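Probable transcriptional regulator (Pseudomonas aeruginosa, PDB 2NNN) probably binds DNA as a transcriptional regulator of the MarR family, through a winged helix-turn-helix domain. Local coordinates at residues L81-A86 against S97-G102. Residues are numbered along the deposited sequence; the frame is centred on the assembly and turned at random.
Sequences LIQRSA and SLSPAG
Gln83 and Ser97 face each other as an antiparallel hydrogen-bonded pair at the base of the beta hairpin that forms the wing of this MarR-type winged helix-turn-helix domain. Gln83 N donates to Ser97 O at 2.8 Å, nearly straight at 168°, and Ser97 N returns a more bent bond to Gln83 O. On the same face of the sheet Gln83 CG lies 3.7 Å from Ser97 CB; beyond CG the glutamine chain runs extended (chi2 -159°), carrying the amide to Leu98 O and Pro100. As modelled NE2 lies 4.0 Å from Pro100 CD, but OE1 faces another acceptor, Leu98 O, so which end is nitrogen is doubtful.

Two residues along each strand, past the non-hydrogen-bonded pair Ile82-Leu98, Leu81 O takes over. Ser99 N, at the N-cap position of helix 100-121, donates to it over 3.1 Å from well above the carbonyl plane, and Gly102 CA makes a CA-H...O contact with the same oxygen. Leu81 CD2 packs against the Gly102 backbone.

Behind this, the side chains of Leu98 and Ile82 diverge, yet both reach Leu47 of helix 38-50. Arg84 is salt-bridged to Asp77, and Ile82 CD1 sits 3.6 Å above one face of the Arg84 guanidinium, displaced from its centre toward the edge.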
loop_
_atom_site.group_PDB
_atom_site.type_symbol
_atom_site.label_atom_id
_atom_site.label_comp_id
_atom_site.label_asym_id
_atom_site.label_seq_id
_atom_site.Cartn_x
_atom_site.Cartn_y
_atom_site.Cartn_z
ATOM N N LEU A 81 -6.337 22.585 10.483
ATOM C CA LEU A 81 -5.172 22.013 11.152
ATOM C C LEU A 81 -3.829 22.555 10.677
ATOM O O LEU A 81 -2.795 22.269 11.288
ATOM C CB LEU A 81 -5.197 20.485 11.086
ATOM C CG LEU A 81 -6.443 19.768 11.624
ATOM C CD1 LEU A 81 -6.243 18.274 11.467
ATOM C CD2 LEU A 81 -6.766 20.139 13.076
ATOM N N ILE A 82 -3.838 23.336 9.598
ATOM C CA ILE A 82 -2.602 23.934 9.086
ATOM C C ILE A 82 -2.722 25.442 8.904
ATOM O O ILE A 82 -3.836 25.986 8.795
ATOM C CB ILE A 82 -2.090 23.262 7.754
ATOM C CG1 ILE A 82 -3.131 23.327 6.633
ATOM C CG2 ILE A 82 -1.652 21.820 7.981
ATOM C CD1 ILE A 82 -2.827 24.363 5.582
ATOM N N GLN A 83 -1.566 26.106 8.899
ATOM C CA GLN A 83 -1.465 27.509 8.513
ATOM C C GLN A 83 -0.392 27.690 7.428
ATOM O O GLN A 83 0.659 27.025 7.427
ATOM C CB GLN A 83 -1.235 28.427 9.733
ATOM C CG GLN A 83 0.110 28.269 10.454
ATOM C CD GLN A 83 0.137 28.784 11.910
ATOM O OE1 GLN A 83 1.179 28.700 12.570
ATOM N NE2 GLN A 83 -1.000 29.303 12.413
ATOM N N ARG A 84 -0.692 28.576 6.486
ATOM C CA ARG A 84 0.245 28.926 5.435
ATOM C C ARG A 84 0.785 30.336 5.667
ATOM O O ARG A 84 0.127 31.187 6.281
ATOM C CB ARG A 84 -0.413 28.803 4.061
ATOM C CG ARG A 84 -0.869 27.388 3.683
ATOM C CD ARG A 84 -1.523 27.422 2.321
ATOM N NE ARG A 84 -1.905 26.114 1.786
ATOM C CZ ARG A 84 -3.102 25.557 1.953
ATOM N NH1 ARG A 84 -4.030 26.171 2.677
ATOM N NH2 ARG A 84 -3.369 24.375 1.409
ATOM N N SER A 85 2.002 30.568 5.190
ATOM C CA SER A 85 2.659 31.855 5.346
ATOM C C SER A 85 3.843 31.927 4.396
ATOM O O SER A 85 4.491 30.916 4.144
ATOM C CB SER A 85 3.121 32.065 6.797
ATOM O OG SER A 85 4.179 31.182 7.131
ATOM N N ALA A 86 4.108 33.129 3.886
ATOM C CA ALA A 86 5.174 33.406 2.923
ATOM C C ALA A 86 6.547 32.906 3.356
ATOM O O ALA A 86 6.951 33.076 4.506
ATOM C CB ALA A 86 5.237 34.921 2.632
ATOM N N SER A 97 2.592 25.078 7.928
ATOM C CA SER A 97 2.896 24.967 9.343
ATOM C C SER A 97 1.699 24.387 10.054
ATOM O O SER A 97 0.583 24.457 9.551
ATOM C CB SER A 97 3.181 26.357 9.908
ATOM O OG SER A 97 4.040 26.272 11.021
ATOM N N LEU A 98 1.926 23.825 11.231
ATOM C CA LEU A 98 0.820 23.396 12.086
ATOM C C LEU A 98 0.106 24.591 12.710
ATOM O O LEU A 98 0.749 25.490 13.265
ATOM C CB LEU A 98 1.327 22.458 13.188
ATOM C CG LEU A 98 0.963 20.965 13.192
ATOM C CD1 LEU A 98 1.034 20.311 11.832
ATOM C CD2 LEU A 98 1.815 20.222 14.194
ATOM N N SER A 99 -1.217 24.606 12.589
ATOM C CA SER A 99 -2.093 25.426 13.434
ATOM C C SER A 99 -1.945 25.087 14.908
ATOM O O SER A 99 -1.440 24.012 15.242
ATOM C CB SER A 99 -3.539 25.137 13.078
ATOM O OG SER A 99 -3.947 26.013 12.061
ATOM N N PRO A 100 -2.404 25.995 15.801
ATOM C CA PRO A 100 -2.656 25.620 17.200
ATOM C C PRO A 100 -3.593 24.408 17.349
ATOM O O PRO A 100 -3.319 23.518 18.162
ATOM C CB PRO A 100 -3.309 26.882 17.792
ATOM C CG PRO A 100 -2.797 28.009 16.935
ATOM C CD PRO A 100 -2.667 27.431 15.555
ATOM N N ALA A 101 -4.679 24.380 16.577
ATOM C CA ALA A 101 -5.610 23.246 16.586
ATOM C C ALA A 101 -4.978 21.983 15.976
ATOM O O ALA A 101 -5.210 20.882 16.455
ATOM C CB ALA A 101 -6.899 23.604 15.863
ATOM N N GLY A 102 -4.175 22.165 14.937
ATOM C CA GLY A 102 -3.381 21.097 14.350
ATOM C C GLY A 102 -2.296 20.572 15.262
ATOM O O GLY A 102 -1.961 19.394 15.198
#